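Local coordinates for hypothetical protein Ta0583 (Thermoplasma acidophilum, PDB 2FSJ) that binds ATP and polymerizes into bundles of helical filaments in a reaction that needs nucleoside triphosphate and runs optimally with ATP, as an archaeal relative of actin, at residues Pro189-Val194 and Val294-Ser299; Leu300-Gly305 and Asp312-Ile317. One frame throughout, in Å; residues are numbered along the deposited sequence.

Contact 1 of 2, residues Pro189-Val194 and Val294-Ser299; sequences PGYGVV and VDRVTS
The phenol ring of Tyr191 has the aliphatic part of Arg296 running beside it. Arg296 CB makes an off-centre CH-pi contact, 4.2 Å from the ring centroid, while CD approaches obliquely to 3.6 Å from Tyr191 CE2. With CG anti to the carbonyl carbon (chi1 -62°) and the chain extended from there, arginine is long enough to follow the ring to its hydroxyl. There the guanidinium stands nearly perpendicular to the ring, 87° between planes, and Arg296 NH1 makes a weak hydrogen bond of 3.4 Å to Tyr191 OH; the stronger partner of NH1 is Glu293, in a salt bridge. Were the ring cut back to an alanine, Arg296 would probably lose its aromatic wall and a gap would open beside Val215 and Leu218.

In the backbone, the strands pair as parallel neighbours but splay widely. Tyr191 N donates to Arg296 O at 2.9 Å, from above the carbonyl plane. Tyr191 O accepts Thr298 N at 3.0 Å, within its carbonyl plane, and weaker bonds from Ser299 N and Thr298 OG1. Tyr191 pairs with Val297 and Gly192 with Ser299, making Thr298 the extra residue of a beta bulge; Val193 N then reaches Ser299 O at 2.9 Å. At Gly190 (phi 119°) a CB would jam against Pro189 O and hit Arg296 O. Val193 and Val297 cross at about a right angle, their CG2 methyls 3.8 Å apart.

In this actin-like fold, strand 191-197 lies between edge strand 297-303 and antiparallel strand 202-208; Tyr191 also packs on Thr206 and strand 213-222.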
loop_
_atom_site.group_PDB
_atom_site.type_symbol
_atom_site.label_atom_id
_atom_site.label_comp_id
_atom_site.label_asym_id
_atom_site.label_seq_id
_atom_site.Cartn_x
_atom_site.Cartn_y
_atom_site.Cartn_z
ATOM N N PRO A 189 -24.034 5.210 15.225
ATOM C CA PRO A 189 -23.982 6.617 14.821
ATOM C C PRO A 189 -22.566 7.193 15.052
ATOM O O PRO A 189 -21.916 6.872 16.062
ATOM C CB PRO A 189 -25.089 7.278 15.681
ATOM C CG PRO A 189 -25.455 6.293 16.725
ATOM C CD PRO A 189 -25.019 4.970 16.300
ATOM N N GLY A 190 -22.058 7.970 14.104
ATOM C CA GLY A 190 -20.701 8.488 14.193
ATOM C C GLY A 190 -19.803 8.026 13.025
ATOM O O GLY A 190 -20.209 7.212 12.219
ATOM N N TYR A 191 -18.584 8.570 12.977
ATOM C CA TYR A 191 -17.671 8.413 11.857
ATOM C C TYR A 191 -16.447 7.588 12.273
ATOM O O TYR A 191 -16.002 7.631 13.418
ATOM C CB TYR A 191 -17.185 9.794 11.333
ATOM C CG TYR A 191 -18.233 10.678 10.660
ATOM C CD1 TYR A 191 -19.374 10.138 10.091
ATOM C CD2 TYR A 191 -18.088 12.048 10.606
ATOM C CE1 TYR A 191 -20.317 10.914 9.490
ATOM C CE2 TYR A 191 -19.058 12.860 9.967
ATOM C CZ TYR A 191 -20.162 12.273 9.429
ATOM O OH TYR A 191 -21.134 12.986 8.796
ATOM N N GLY A 192 -15.954 6.789 11.339
ATOM C CA GLY A 192 -14.629 6.186 11.400
ATOM C C GLY A 192 -13.720 7.041 10.517
ATOM O O GLY A 192 -14.086 7.409 9.422
ATOM N N VAL A 193 -12.516 7.302 10.969
ATOM C CA VAL A 193 -11.531 8.006 10.189
ATOM C C VAL A 193 -10.305 7.113 10.037
ATOM O O VAL A 193 -9.609 6.780 11.015
ATOM C CB VAL A 193 -11.165 9.416 10.791
ATOM C CG1 VAL A 193 -10.133 10.114 9.886
ATOM C CG2 VAL A 193 -12.383 10.283 10.928
ATOM N N VAL A 194 -10.039 6.711 8.798
ATOM C CA VAL A 194 -8.909 5.850 8.478
ATOM C C VAL A 194 -7.792 6.722 7.938
ATOM O O VAL A 194 -7.995 7.425 6.950
ATOM C CB VAL A 194 -9.281 4.788 7.391
ATOM C CG1 VAL A 194 -8.063 3.936 7.058
ATOM C CG2 VAL A 194 -10.459 3.870 7.925
ATOM N N VAL A 294 -15.267 16.621 13.746
ATOM C CA VAL A 294 -14.447 15.809 14.615
ATOM C C VAL A 294 -15.272 15.282 15.801
ATOM O O VAL A 294 -14.968 14.252 16.370
ATOM C CB VAL A 294 -13.209 16.631 15.079
ATOM C CG1 VAL A 294 -13.559 17.559 16.271
ATOM C CG2 VAL A 294 -12.043 15.740 15.366
ATOM N N ASP A 295 -16.321 16.017 16.171
ATOM C CA ASP A 295 -17.185 15.638 17.297
ATOM C C ASP A 295 -18.041 14.422 16.983
ATOM O O ASP A 295 -18.631 13.858 17.875
ATOM C CB ASP A 295 -18.103 16.801 17.671
ATOM C CG ASP A 295 -17.332 18.041 18.135
ATOM O OD1 ASP A 295 -16.231 17.928 18.695
ATOM O OD2 ASP A 295 -17.782 19.187 17.965
ATOM N N ARG A 296 -18.140 14.054 15.716
ATOM C CA ARG A 296 -18.829 12.816 15.322
ATOM C C ARG A 296 -17.911 11.616 15.255
ATOM O O ARG A 296 -18.401 10.501 15.069
ATOM C CB ARG A 296 -19.445 12.978 13.934
ATOM C CG ARG A 296 -20.495 14.058 13.882
ATOM C CD ARG A 296 -21.248 14.109 12.575
ATOM N NE ARG A 296 -22.475 14.877 12.748
ATOM C CZ ARG A 296 -23.122 15.505 11.787
ATOM N NH1 ARG A 296 -22.688 15.466 10.525
ATOM N NH2 ARG A 296 -24.216 16.193 12.096
ATOM N N VAL A 297 -16.595 11.826 15.394
ATOM C CA VAL A 297 -15.634 10.724 15.267
ATOM C C VAL A 297 -15.695 9.831 16.480
ATOM O O VAL A 297 -15.451 10.298 17.595
ATOM C CB VAL A 297 -14.171 11.222 15.089
ATOM C CG1 VAL A 297 -13.186 10.039 15.051
ATOM C CG2 VAL A 297 -14.049 12.044 13.806
ATOM N N THR A 298 -15.995 8.542 16.266
ATOM C CA THR A 298 -15.925 7.521 17.331
ATOM C C THR A 298 -14.791 6.516 17.179
ATOM O O THR A 298 -14.505 5.808 18.098
ATOM C CB THR A 298 -17.245 6.748 17.407
ATOM O OG1 THR A 298 -17.560 6.200 16.115
ATOM C CG2 THR A 298 -18.420 7.693 17.697
ATOM N N SER A 299 -14.170 6.414 16.009
ATOM C CA SER A 299 -13.031 5.538 15.821
ATOM C C SER A 299 -12.021 6.188 14.900
ATOM O O SER A 299 -12.401 6.668 13.832
ATOM C CB SER A 299 -13.429 4.182 15.215
ATOM O OG SER A 299 -14.608 3.653 15.749
#

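Contact 2 of 2, residues Leu300-Gly305 and Asp312-Ile317; sequences LIPVGG and DRFEEI
Leu300 and Pro302 face segment 312-317, with its short 3-10 turn at 315-316, at CA separations of 7.2 Å to Glu315 and 7.6 Å to Phe314, too wide for backbone pairing, so side chains make the join. Alternation along the strand sends both residues toward that segment, while Ile301 and Val303 point away. Leu300 holds its CG anti to the carbonyl carbon (chi1 -82°), and its CD1 reaches main chain, 3.2 Å from Phe314 O. That same oxygen accepts Ile317 N at 3.0 Å, so the methyl lies against a carbonyl already used. CD1 also meets Ile317 CB at 4.0 Å: leucine is long and apolar enough to bring this one methyl to both.

Pro302 and Phe314 run antiparallel alongside each other, Pro302 CB lying in the ring plane at its edge, 3.8 Å from Phe314 CD2. Both are buried and apolar.

On the side of helix 268-290, Arg313 NH2 forms a salt bridge of 3.1 Å with Glu316 OE1, which lies near the guanidinium plane. Arg313 also bonds Glu276 and Asn280 of that helix.

Phe314 thus sits between layers, touching Ile282 and Ile283 of the helix and Ile195 and Val197 of strand 191-197. Past Val303 the edge strand enters Gly304, where a CB (phi 84°) would press on Val303 O, then the ATP-site glycines Gly305 and Gly306, just before helix 307-310.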
loop_
_atom_site.group_PDB
_atom_site.type_symbol
_atom_site.label_atom_id
_atom_site.label_comp_id
_atom_site.label_asym_id
_atom_site.label_seq_id
_atom_site.Cartn_x
_atom_site.Cartn_y
_atom_site.Cartn_z
ATOM N N LEU A 300 -10.765 6.233 15.350
ATOM C CA LEU A 300 -9.606 6.710 14.572
ATOM C C LEU A 300 -8.749 5.492 14.267
ATOM O O LEU A 300 -8.351 4.783 15.200
ATOM C CB LEU A 300 -8.753 7.696 15.378
ATOM C CG LEU A 300 -9.136 9.170 15.482
ATOM C CD1 LEU A 300 -8.256 9.879 16.536
ATOM C CD2 LEU A 300 -9.079 9.915 14.154
ATOM N N ILE A 301 -8.443 5.255 12.987
ATOM C CA ILE A 301 -7.860 4.004 12.555
ATOM C C ILE A 301 -6.588 4.247 11.730
ATOM O O ILE A 301 -6.636 4.471 10.519
ATOM C CB ILE A 301 -8.902 3.166 11.778
ATOM C CG1 ILE A 301 -10.187 2.983 12.602
ATOM C CG2 ILE A 301 -8.316 1.822 11.371
ATOM C CD1 ILE A 301 -11.416 2.606 11.789
ATOM N N PRO A 302 -5.451 4.270 12.394
ATOM C CA PRO A 302 -4.193 4.457 11.667
ATOM C C PRO A 302 -3.754 3.172 10.994
ATOM O O PRO A 302 -3.676 2.119 11.645
ATOM C CB PRO A 302 -3.227 4.887 12.749
ATOM C CG PRO A 302 -4.154 5.232 13.961
ATOM C CD PRO A 302 -5.257 4.281 13.852
ATOM N N VAL A 303 -3.483 3.268 9.695
ATOM C CA VAL A 303 -3.042 2.147 8.886
ATOM C C VAL A 303 -1.862 2.597 8.027
ATOM O O VAL A 303 -1.397 3.716 8.146
ATOM C CB VAL A 303 -4.158 1.547 8.004
ATOM C CG1 VAL A 303 -5.323 0.917 8.846
ATOM C CG2 VAL A 303 -4.684 2.527 6.976
ATOM N N GLY A 304 -1.328 1.682 7.226
ATOM C CA GLY A 304 -0.134 1.958 6.439
ATOM C C GLY A 304 1.152 1.757 7.220
ATOM O O GLY A 304 1.156 1.716 8.482
ATOM N N GLY A 305 2.260 1.699 6.463
ATOM C CA GLY A 305 3.621 1.603 7.020
ATOM C C GLY A 305 4.046 2.725 7.962
ATOM O O GLY A 305 4.709 2.490 8.985
ATOM N N ASP A 312 0.266 6.298 17.056
ATOM C CA ASP A 312 -0.191 6.618 18.400
ATOM C C ASP A 312 -0.452 8.094 18.581
ATOM O O ASP A 312 -1.324 8.470 19.355
ATOM C CB ASP A 312 0.806 6.177 19.463
ATOM C CG ASP A 312 0.780 4.663 19.716
ATOM O OD1 ASP A 312 -0.147 3.986 19.240
ATOM O OD2 ASP A 312 1.661 4.092 20.401
ATOM N N ARG A 313 0.322 8.921 17.887
ATOM C CA ARG A 313 0.151 10.350 17.945
ATOM C C ARG A 313 -1.198 10.811 17.444
ATOM O O ARG A 313 -1.577 11.933 17.753
ATOM C CB ARG A 313 1.204 11.084 17.110
ATOM C CG ARG A 313 2.593 11.050 17.638
ATOM C CD ARG A 313 2.780 11.886 18.928
ATOM N NE ARG A 313 2.126 13.200 18.885
ATOM C CZ ARG A 313 2.458 14.195 18.065
ATOM N NH1 ARG A 313 3.453 14.074 17.210
ATOM N NH2 ARG A 313 1.795 15.322 18.110
ATOM N N PHE A 314 -1.913 10.020 16.642
ATOM C CA PHE A 314 -3.169 10.517 16.079
ATOM C C PHE A 314 -4.323 10.556 17.096
ATOM O O PHE A 314 -5.329 11.183 16.877
ATOM C CB PHE A 314 -3.582 9.721 14.815
ATOM C CG PHE A 314 -2.588 9.760 13.710
ATOM C CD1 PHE A 314 -1.882 10.913 13.396
ATOM C CD2 PHE A 314 -2.356 8.625 12.955
ATOM C CE1 PHE A 314 -0.961 10.909 12.337
ATOM C CE2 PHE A 314 -1.465 8.634 11.931
ATOM C CZ PHE A 314 -0.754 9.757 11.636
ATOM N N GLU A 315 -4.149 9.899 18.237
ATOM C CA GLU A 315 -5.171 9.916 19.278
ATOM C C GLU A 315 -5.570 11.309 19.701
ATOM O O GLU A 315 -6.689 11.535 20.084
ATOM C CB GLU A 315 -4.702 9.185 20.512
ATOM C CG GLU A 315 -5.841 9.014 21.502
ATOM C CD GLU A 315 -5.664 7.831 22.411
ATOM O OE1 GLU A 315 -4.548 7.218 22.472
ATOM O OE2 GLU A 315 -6.660 7.536 23.090
ATOM N N GLU A 316 -4.656 12.260 19.581
ATOM C CA GLU A 316 -4.941 13.602 20.017
ATOM C C GLU A 316 -6.020 14.278 19.161
ATOM O O GLU A 316 -6.668 15.217 19.625
ATOM C CB GLU A 316 -3.650 14.414 20.128
ATOM C CG GLU A 316 -3.122 14.998 18.846
ATOM C CD GLU A 316 -1.841 15.817 19.089
ATOM O OE1 GLU A 316 -0.875 15.260 19.668
ATOM O OE2 GLU A 316 -1.822 17.004 18.701
ATOM N N ILE A 317 -6.256 13.793 17.947
ATOM C CA ILE A 317 -7.363 14.323 17.146
ATOM C C ILE A 317 -8.705 14.069 17.872
ATOM O O ILE A 317 -9.590 14.916 17.873
ATOM C CB ILE A 317 -7.377 13.718 15.670
ATOM C CG1 ILE A 317 -6.076 14.009 14.910
ATOM C CG2 ILE A 317 -8.570 14.220 14.892
ATOM C CD1 ILE A 317 -5.784 13.059 13.816
#

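Along the chain, strand 191-197 comes first; about 100 residues, including helix 268-290, pass before 294-299 returns beside it and contact 1 closes that long loop. Contact 2 follows in series: the strand continues without a break into 300-305, and a short excursion through helix 307-310 brings 312-317 back against it. The two loops neither nest nor cross, yet share strand 297-303 and touch directly, through a probable hydrogen bond of 2.8 Å from Ile301 N to Val193 O and packing of Val194 on Val303. Contact 1 joins edge strand to sheet interior; contact 2 joins the edge strand to 312-317, which in turn packs on helix 268-290.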